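Local coordinates for protein geranylgeranyl pyrophosphate synthetase (Pyrococcus horikoshii, PDB 1WY0) that probably joins isopentenyl diphosphate to allylic diphosphates to build geranylgeranyl diphosphate, the C20 precursor of archaeal membrane lipids, at residues R10-F23 with P42-T56. Residues are numbered along the deposited sequence; the frame is centred on the assembly and turned at random.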
ATOM      1  N   ARG A  10      28.964 -14.088   0.618  1.00 58.49           N
ATOM      2  CA  ARG A  10      28.039 -14.547  -0.393  1.00 58.10           C
ATOM      3  C   ARG A  10      26.815 -13.653  -0.403  1.00 56.42           C
ATOM      4  O   ARG A  10      26.390 -13.152  -1.435  1.00 55.11           O
ATOM      5  CB  ARG A  10      27.633 -15.982  -0.056  1.00 60.26           C
ATOM      6  CG  ARG A  10      28.761 -16.981  -0.317  1.00 63.77           C
ATOM      7  CD  ARG A  10      28.293 -18.180  -1.150  1.00 66.68           C
ATOM      8  NE  ARG A  10      26.847 -18.379  -1.009  1.00 70.42           N
ATOM      9  CZ  ARG A  10      26.058 -17.850  -1.961  1.00 72.78           C
ATOM     10  NH1 ARG A  10      26.589 -17.178  -2.968  1.00 73.26           N
ATOM     11  NH2 ARG A  10      24.736 -18.034  -1.901  1.00 73.45           N
ATOM     12  N   ILE A  11      26.246 -13.470   0.784  1.00 54.99           N
ATOM     13  CA  ILE A  11      25.068 -12.630   0.959  1.00 54.13           C
ATOM     14  C   ILE A  11      25.306 -11.277   0.309  1.00 54.69           C
ATOM     15  O   ILE A  11      24.485 -10.804  -0.478  1.00 54.55           O
ATOM     16  CB  ILE A  11      24.760 -12.410   2.456  1.00 52.60           C
ATOM     17  CG1 ILE A  11      24.355 -13.731   3.100  1.00 50.39           C
ATOM     18  CG2 ILE A  11      23.655 -11.374   2.624  1.00 52.06           C
ATOM     19  CD1 ILE A  11      24.216 -13.650   4.609  1.00 50.66           C
ATOM     20  N   LYS A  12      26.441 -10.664   0.637  1.00 56.15           N
ATOM     21  CA  LYS A  12      26.801  -9.358   0.093  1.00 57.72           C
ATOM     22  C   LYS A  12      27.021  -9.438  -1.411  1.00 59.19           C
ATOM     23  O   LYS A  12      26.846  -8.450  -2.125  1.00 59.06           O
ATOM     24  CB  LYS A  12      28.074  -8.835   0.759  1.00 58.34           C
ATOM     25  CG  LYS A  12      28.427  -7.402   0.386  1.00 59.13           C
ATOM     26  CD  LYS A  12      29.753  -6.985   1.008  1.00 60.17           C
ATOM     27  CE  LYS A  12      29.936  -5.470   0.979  1.00 60.83           C
ATOM     28  NZ  LYS A  12      29.581  -4.814   2.272  1.00 61.81           N
ATOM     29  N   GLU A  13      27.414 -10.620  -1.880  1.00 60.80           N
ATOM     30  CA  GLU A  13      27.659 -10.851  -3.300  1.00 62.17           C
ATOM     31  C   GLU A  13      26.342 -10.781  -4.067  1.00 61.32           C
ATOM     32  O   GLU A  13      26.250 -10.131  -5.110  1.00 61.24           O
ATOM     33  CB  GLU A  13      28.301 -12.227  -3.495  1.00 63.90           C
ATOM     34  CG  GLU A  13      28.941 -12.448  -4.847  1.00 67.34           C
ATOM     35  CD  GLU A  13      29.279 -13.910  -5.091  1.00 69.82           C
ATOM     36  OE1 GLU A  13      30.175 -14.447  -4.398  1.00 70.27           O
ATOM     37  OE2 GLU A  13      28.646 -14.521  -5.982  1.00 71.49           O
ATOM     38  N   LYS A  14      25.326 -11.462  -3.545  1.00 60.42           N
ATOM     39  CA  LYS A  14      24.004 -11.477  -4.165  1.00 59.76           C
ATOM     40  C   LYS A  14      23.334 -10.103  -4.063  1.00 58.54           C
ATOM     41  O   LYS A  14      22.620  -9.680  -4.969  1.00 57.78           O
ATOM     42  CB  LYS A  14      23.116 -12.530  -3.493  1.00 59.87           C
ATOM     43  CG  LYS A  14      23.660 -13.951  -3.543  1.00 61.91           C
ATOM     44  CD  LYS A  14      23.342 -14.612  -4.875  1.00 63.55           C
ATOM     45  CE  LYS A  14      23.669 -16.099  -4.866  1.00 64.29           C
ATOM     46  NZ  LYS A  14      23.245 -16.764  -6.129  1.00 64.98           N
ATOM     47  N   ALA A  15      23.574  -9.414  -2.951  1.00 57.65           N
ATOM     48  CA  ALA A  15      23.001  -8.093  -2.714  1.00 56.17           C
ATOM     49  C   ALA A  15      23.210  -7.147  -3.897  1.00 55.84           C
ATOM     50  O   ALA A  15      22.319  -6.363  -4.233  1.00 54.89           O
ATOM     51  CB  ALA A  15      23.600  -7.490  -1.450  1.00 56.57           C
ATOM     52  N   LYS A  16      24.382  -7.225  -4.523  1.00 54.15           N
ATOM     53  CA  LYS A  16      24.699  -6.378  -5.667  1.00 54.73           C
ATOM     54  C   LYS A  16      23.672  -6.480  -6.787  1.00 53.15           C
ATOM     55  O   LYS A  16      23.180  -5.468  -7.278  1.00 52.89           O
ATOM     56  CB  LYS A  16      26.076  -6.734  -6.238  1.00 56.82           C
ATOM     57  CG  LYS A  16      27.257  -6.150  -5.478  1.00 59.11           C
ATOM     58  CD  LYS A  16      28.568  -6.496  -6.183  1.00 60.68           C
ATOM     59  CE  LYS A  16      29.726  -5.626  -5.705  1.00 61.73           C
ATOM     60  NZ  LYS A  16      31.052  -6.295  -5.920  1.00 61.25           N
ATOM     61  N   LEU A  17      23.370  -7.707  -7.198  1.00 51.75           N
ATOM     62  CA  LEU A  17      22.415  -7.953  -8.272  1.00 51.07           C
ATOM     63  C   LEU A  17      21.054  -7.413  -7.876  1.00 49.99           C
ATOM     64  O   LEU A  17      20.374  -6.752  -8.655  1.00 47.59           O
ATOM     65  CB  LEU A  17      22.285  -9.456  -8.534  1.00 53.12           C
ATOM     66  CG  LEU A  17      23.549 -10.321  -8.547  1.00 55.54           C
ATOM     67  CD1 LEU A  17      23.169 -11.774  -8.279  1.00 54.63           C
ATOM     68  CD2 LEU A  17      24.265 -10.180  -9.888  1.00 55.06           C
ATOM     69  N   ILE A  18      20.663  -7.720  -6.648  1.00 48.79           N
ATOM     70  CA  ILE A  18      19.385  -7.288  -6.125  1.00 47.49           C
ATOM     71  C   ILE A  18      19.306  -5.776  -6.079  1.00 46.50           C
ATOM     72  O   ILE A  18      18.304  -5.195  -6.478  1.00 45.61           O
ATOM     73  CB  ILE A  18      19.164  -7.882  -4.728  1.00 47.63           C
ATOM     74  CG1 ILE A  18      19.197  -9.408  -4.833  1.00 48.40           C
ATOM     75  CG2 ILE A  18      17.849  -7.380  -4.138  1.00 47.60           C
ATOM     76  CD1 ILE A  18      18.089 -10.002  -5.665  1.00 49.62           C
ATOM     77  N   ASP A  19      20.373  -5.135  -5.620  1.00 47.11           N
ATOM     78  CA  ASP A  19      20.367  -3.684  -5.525  1.00 48.22           C
ATOM     79  C   ASP A  19      20.258  -2.947  -6.848  1.00 47.89           C
ATOM     80  O   ASP A  19      19.621  -1.903  -6.915  1.00 47.99           O
ATOM     81  CB  ASP A  19      21.585  -3.187  -4.739  1.00 49.22           C
ATOM     82  CG  ASP A  19      21.374  -3.289  -3.242  1.00 50.81           C
ATOM     83  OD1 ASP A  19      20.215  -3.128  -2.810  1.00 51.38           O
ATOM     84  OD2 ASP A  19      22.350  -3.515  -2.497  1.00 52.14           O
ATOM     85  N   GLU A  20      20.872  -3.472  -7.901  1.00 47.34           N
ATOM     86  CA  GLU A  20      20.779  -2.810  -9.195  1.00 47.30           C
ATOM     87  C   GLU A  20      19.305  -2.788  -9.611  1.00 45.47           C
ATOM     88  O   GLU A  20      18.783  -1.759 -10.031  1.00 45.66           O
ATOM     89  CB  GLU A  20      21.605  -3.560 -10.246  1.00 50.65           C
ATOM     90  CG  GLU A  20      23.122  -3.441 -10.068  1.00 54.28           C
ATOM     91  CD  GLU A  20      23.896  -4.185 -11.147  1.00 57.48           C
ATOM     92  OE1 GLU A  20      24.738  -3.544 -11.821  1.00 57.03           O
ATOM     93  OE2 GLU A  20      23.657  -5.403 -11.332  1.00 57.94           O
ATOM     94  N   LYS A  21      18.631  -3.925  -9.471  1.00 44.53           N
ATOM     95  CA  LYS A  21      17.222  -4.020  -9.841  1.00 44.17           C
ATOM     96  C   LYS A  21      16.331  -3.112  -9.003  1.00 42.91           C
ATOM     97  O   LYS A  21      15.411  -2.479  -9.524  1.00 42.29           O
ATOM     98  CB  LYS A  21      16.737  -5.469  -9.732  1.00 43.81           C
ATOM     99  CG  LYS A  21      17.367  -6.394 -10.758  1.00 46.81           C
ATOM    100  CD  LYS A  21      17.263  -5.815 -12.159  1.00 48.83           C
ATOM    101  CE  LYS A  21      18.065  -6.632 -13.173  1.00 51.11           C
ATOM    102  NZ  LYS A  21      18.027  -5.998 -14.524  1.00 52.19           N
ATOM    103  N   ILE A  22      16.611  -3.045  -7.706  1.00 41.50           N
ATOM    104  CA  ILE A  22      15.833  -2.201  -6.819  1.00 40.87           C
ATOM    105  C   ILE A  22      15.882  -0.749  -7.260  1.00 41.23           C
ATOM    106  O   ILE A  22      14.849  -0.105  -7.431  1.00 41.09           O
ATOM    107  CB  ILE A  22      16.346  -2.282  -5.359  1.00 40.92           C
ATOM    108  CG1 ILE A  22      15.860  -3.581  -4.712  1.00 39.21           C
ATOM    109  CG2 ILE A  22      15.871  -1.065  -4.566  1.00 37.80           C
ATOM    110  CD1 ILE A  22      16.347  -3.782  -3.305  1.00 38.44           C
ATOM    111  N   PHE A  23      17.087  -0.236  -7.462  1.00 42.08           N
ATOM    112  CA  PHE A  23      17.233   1.155  -7.844  1.00 43.05           C
ATOM    113  C   PHE A  23      16.911   1.507  -9.286  1.00 43.16           C
ATOM    114  O   PHE A  23      16.961   2.673  -9.664  1.00 44.04           O
ATOM    115  CB  PHE A  23      18.623   1.644  -7.444  1.00 43.72           C
ATOM    116  CG  PHE A  23      18.795   1.750  -5.954  1.00 44.79           C
ATOM    117  CD1 PHE A  23      18.002   2.625  -5.217  1.00 43.55           C
ATOM    118  CD2 PHE A  23      19.695   0.936  -5.279  1.00 44.09           C
ATOM    119  CE1 PHE A  23      18.096   2.685  -3.837  1.00 44.23           C
ATOM    120  CE2 PHE A  23      19.798   0.986  -3.894  1.00 44.97           C
ATOM    121  CZ  PHE A  23      18.995   1.864  -3.171  1.00 45.25           C
ATOM    122  N   PRO A  42      15.975   1.787   1.471  1.00 35.22           N
ATOM    123  CA  PRO A  42      16.730   0.884   0.600  1.00 35.99           C
ATOM    124  C   PRO A  42      18.207   1.297   0.496  1.00 39.00           C
ATOM    125  O   PRO A  42      19.088   0.447   0.367  1.00 38.71           O
ATOM    126  CB  PRO A  42      15.996   1.010  -0.729  1.00 35.18           C
ATOM    127  CG  PRO A  42      14.577   1.155  -0.282  1.00 33.23           C
ATOM    128  CD  PRO A  42      14.698   2.162   0.842  1.00 32.69           C
ATOM    129  N   LEU A  43      18.461   2.604   0.554  1.00 41.01           N
ATOM    130  CA  LEU A  43      19.789   3.211   0.469  1.00 42.91           C
ATOM    131  C   LEU A  43      20.580   3.068   1.776  1.00 45.30           C
ATOM    132  O   LEU A  43      21.780   3.294   1.848  1.00 46.47           O
ATOM    133  CB  LEU A  43      19.618   4.703   0.142  1.00 42.57           C
ATOM    134  CG  LEU A  43      19.625   5.014  -1.356  1.00 43.04           C
ATOM    135  CD1 LEU A  43      19.526   6.519  -1.619  1.00 43.27           C
ATOM    136  CD2 LEU A  43      20.900   4.543  -2.059  1.00 44.49           C
ATOM    137  N   ALA A  44      19.856   2.728   2.857  1.00 47.98           N
ATOM    138  CA  ALA A  44      20.543   2.579   4.128  1.00 51.39           C
ATOM    139  C   ALA A  44      21.559   1.432   4.074  1.00 53.27           C
ATOM    140  O   ALA A  44      22.391   1.258   4.954  1.00 54.72           O
ATOM    141  CB  ALA A  44      19.495   2.317   5.208  1.00 51.11           C
ATOM    142  N   GLY A  45      21.435   0.624   3.007  1.00 54.62           N
ATOM    143  CA  GLY A  45      22.394  -0.448   2.771  1.00 57.08           C
ATOM    144  C   GLY A  45      22.008  -1.737   3.504  1.00 58.50           C
ATOM    145  O   GLY A  45      22.847  -2.482   3.992  1.00 58.67           O
ATOM    146  N   GLY A  46      20.683  -1.968   3.606  1.00 57.93           N
ATOM    147  CA  GLY A  46      20.221  -3.218   4.200  1.00 58.64           C
ATOM    148  C   GLY A  46      20.969  -4.413   3.605  1.00 58.30           C
ATOM    149  O   GLY A  46      21.487  -4.369   2.499  1.00 58.38           O
ATOM    150  N   LYS A  47      21.045  -5.496   4.396  1.00 58.06           N
ATOM    151  CA  LYS A  47      21.839  -6.644   3.965  1.00 56.74           C
ATOM    152  C   LYS A  47      21.085  -7.534   2.972  1.00 53.87           C
ATOM    153  O   LYS A  47      21.649  -8.425   2.350  1.00 52.74           O
ATOM    154  CB  LYS A  47      22.222  -7.448   5.207  1.00 59.29           C
ATOM    155  CG  LYS A  47      23.200  -6.684   6.106  1.00 62.59           C
ATOM    156  CD  LYS A  47      23.617  -7.495   7.335  1.00 65.10           C
ATOM    157  CE  LYS A  47      24.394  -6.655   8.354  1.00 66.21           C
ATOM    158  NZ  LYS A  47      25.475  -7.452   8.932  1.00 68.67           N
ATOM    159  N   ARG A  48      19.790  -7.294   2.791  1.00 49.72           N
ATOM    160  CA  ARG A  48      18.984  -8.056   1.842  1.00 46.65           C
ATOM    161  C   ARG A  48      18.887  -9.539   2.185  1.00 44.56           C
ATOM    162  O   ARG A  48      18.961 -10.388   1.299  1.00 44.58           O
ATOM    163  CB  ARG A  48      19.546  -7.920   0.420  1.00 45.42           C
ATOM    164  CG  ARG A  48      20.032  -6.530   0.028  1.00 45.32           C
ATOM    165  CD  ARG A  48      18.964  -5.451   0.193  1.00 45.32           C
ATOM    166  NE  ARG A  48      19.425  -4.178  -0.363  1.00 45.35           N
ATOM    167  CZ  ARG A  48      18.967  -2.985   0.000  1.00 44.94           C
ATOM    168  NH1 ARG A  48      18.024  -2.884   0.929  1.00 45.30           N
ATOM    169  NH2 ARG A  48      19.457  -1.891  -0.560  1.00 43.99           N
ATOM    170  N   VAL A  49      18.710  -9.851   3.462  1.00 42.99           N
ATOM    171  CA  VAL A  49      18.596 -11.236   3.898  1.00 42.09           C
ATOM    172  C   VAL A  49      17.409 -11.953   3.262  1.00 41.68           C
ATOM    173  O   VAL A  49      17.516 -13.118   2.881  1.00 41.37           O
ATOM    174  CB  VAL A  49      18.458 -11.327   5.429  1.00 42.06           C
ATOM    175  CG1 VAL A  49      18.073 -12.736   5.838  1.00 42.42           C
ATOM    176  CG2 VAL A  49      19.774 -10.936   6.087  1.00 42.54           C
ATOM    177  N   ARG A  50      16.274 -11.266   3.157  1.00 40.08           N
ATOM    178  CA  ARG A  50      15.088 -11.873   2.567  1.00 38.04           C
ATOM    179  C   ARG A  50      15.329 -12.248   1.113  1.00 37.23           C
ATOM    180  O   ARG A  50      15.065 -13.376   0.714  1.00 36.53           O
ATOM    181  CB  ARG A  50      13.889 -10.931   2.710  1.00 37.26           C
ATOM    182  CG  ARG A  50      13.415 -10.869   4.149  1.00 35.78           C
ATOM    183  CD  ARG A  50      12.331  -9.838   4.408  1.00 34.00           C
ATOM    184  NE  ARG A  50      12.060  -9.769   5.841  1.00 33.48           N
ATOM    185  CZ  ARG A  50      12.920  -9.309   6.745  1.00 33.51           C
ATOM    186  NH1 ARG A  50      14.109  -8.858   6.372  1.00 32.08           N
ATOM    187  NH2 ARG A  50      12.601  -9.328   8.029  1.00 33.78           N
ATOM    188  N   PRO A  51      15.832 -11.308   0.299  1.00 37.23           N
ATOM    189  CA  PRO A  51      16.089 -11.626  -1.107  1.00 37.79           C
ATOM    190  C   PRO A  51      17.105 -12.770  -1.199  1.00 39.52           C
ATOM    191  O   PRO A  51      16.998 -13.645  -2.056  1.00 39.65           O
ATOM    192  CB  PRO A  51      16.648 -10.317  -1.660  1.00 38.60           C
ATOM    193  CG  PRO A  51      16.012  -9.279  -0.803  1.00 37.92           C
ATOM    194  CD  PRO A  51      16.099  -9.885   0.572  1.00 37.42           C
ATOM    195  N   PHE A  52      18.091 -12.755  -0.307  1.00 40.99           N
ATOM    196  CA  PHE A  52      19.109 -13.800  -0.279  1.00 42.65           C
ATOM    197  C   PHE A  52      18.450 -15.159  -0.088  1.00 43.67           C
ATOM    198  O   PHE A  52      18.850 -16.145  -0.697  1.00 44.49           O
ATOM    199  CB  PHE A  52      20.108 -13.563   0.862  1.00 43.05           C
ATOM    200  CG  PHE A  52      21.236 -14.566   0.901  1.00 43.38           C
ATOM    201  CD1 PHE A  52      22.233 -14.553  -0.067  1.00 43.90           C
ATOM    202  CD2 PHE A  52      21.291 -15.532   1.899  1.00 43.65           C
ATOM    203  CE1 PHE A  52      23.268 -15.485  -0.039  1.00 44.71           C
ATOM    204  CE2 PHE A  52      22.323 -16.470   1.937  1.00 44.05           C
ATOM    205  CZ  PHE A  52      23.314 -16.444   0.964  1.00 41.42           C
ATOM    206  N   VAL A  53      17.434 -15.210   0.761  1.00 43.06           N
ATOM    207  CA  VAL A  53      16.742 -16.460   1.008  1.00 42.73           C
ATOM    208  C   VAL A  53      16.027 -16.897  -0.257  1.00 44.04           C
ATOM    209  O   VAL A  53      15.912 -18.091  -0.538  1.00 45.12           O
ATOM    210  CB  VAL A  53      15.747 -16.306   2.168  1.00 42.45           C
ATOM    211  CG1 VAL A  53      14.868 -17.546   2.297  1.00 39.95           C
ATOM    212  CG2 VAL A  53      16.519 -16.078   3.449  1.00 40.31           C
ATOM    213  N   VAL A  54      15.562 -15.926  -1.031  1.00 43.30           N
ATOM    214  CA  VAL A  54      14.872 -16.231  -2.271  1.00 42.86           C
ATOM    215  C   VAL A  54      15.825 -16.934  -3.243  1.00 44.27           C
ATOM    216  O   VAL A  54      15.627 -18.100  -3.585  1.00 43.07           O
ATOM    217  CB  VAL A  54      14.330 -14.948  -2.949  1.00 42.83           C
ATOM    218  CG1 VAL A  54      13.653 -15.305  -4.256  1.00 41.25           C
ATOM    219  CG2 VAL A  54      13.342 -14.236  -2.020  1.00 43.01           C
ATOM    220  N   LEU A  55      16.852 -16.212  -3.682  1.00 45.61           N
ATOM    221  CA  LEU A  55      17.834 -16.744  -4.623  1.00 46.98           C
ATOM    222  C   LEU A  55      18.515 -18.006  -4.103  1.00 46.18           C
ATOM    223  O   LEU A  55      18.767 -18.931  -4.865  1.00 47.50           O
ATOM    224  CB  LEU A  55      18.892 -15.682  -4.947  1.00 45.68           C
ATOM    225  CG  LEU A  55      18.333 -14.351  -5.461  1.00 48.17           C
ATOM    226  CD1 LEU A  55      19.471 -13.391  -5.768  1.00 47.69           C
ATOM    227  CD2 LEU A  55      17.490 -14.595  -6.697  1.00 48.62           C
ATOM    228  N   THR A  56      18.813 -18.045  -2.810  1.00 46.50           N
ATOM    229  CA  THR A  56      19.460 -19.215  -2.231  1.00 46.59           C
ATOM    230  C   THR A  56      18.503 -20.399  -2.197  1.00 47.74           C
ATOM    231  O   THR A  56      18.929 -21.546  -2.335  1.00 48.45           O
ATOM    232  CB  THR A  56      19.963 -18.946  -0.796  1.00 45.45           C
ATOM    233  OG1 THR A  56      20.874 -17.841  -0.807  1.00 45.57           O
ATOM    234  CG2 THR A  56      20.689 -20.166  -0.250  1.00 44.00           C
TER
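With CG anti to the backbone N (chi1 -177°), the Phe-52 ring lies against Ile-11 CG1, while the bend of Arg-48 at chi2 brings its guanidinium to Asp-19. The aromatic contact is a CH-pi interaction: Ile-11 CG1 lies 3.5 Å from the ring centroid of Phe-52, only 8° off the normal. Thr-56 OG1 covers the opposite face and also bonds to Phe-52 O, whereas Lys-14 CG meets the ring edge, 3.8 Å from Phe-52 CD1. Arg-10 NH2 approaches the same ring obliquely, and its NE is salt-bridged to Asp-329 of helix 325-336. Farther along, Ile-18 and Leu-55 meet tip to tip, CD1 to CD1 at 3.7 Å. At the salt bridge a single oxygen, Asp-19 OD1, takes both Arg-48 NH2 (2.7 Å) and NE (2.8 Å); both bonds are weak and bent, and the carboxylate stands nearly perpendicular to the guanidinium. Arg-48 NH2 also donates to Pro-42 O at 2.5 Å, NH1 pairs with Glu-76 of helix 69-90, and Ile-22 CD1 covers one guanidinium face. A leucine in place of Arg-48 would probably leave Asp-19 and Glu-76 without their shared cation and segment 42-47 less firmly tied to helix 10-23. Phe-23 CZ touches Leu-43 CD2 at 3.5 Å. The axes of segments 10-23 and 49-56 cross at 96°, 9.5 Å apart, a nearly perpendicular helix pair of the all-helical polyprenyl synthetase fold; Arg-48 is a structural link within the family's Gly-Gly-Lys-x-x-Arg motif (Gly-45 to Arg-50), whose Lys-47 and Arg-50 probably serve the isopentenyl diphosphate site, as in relatives.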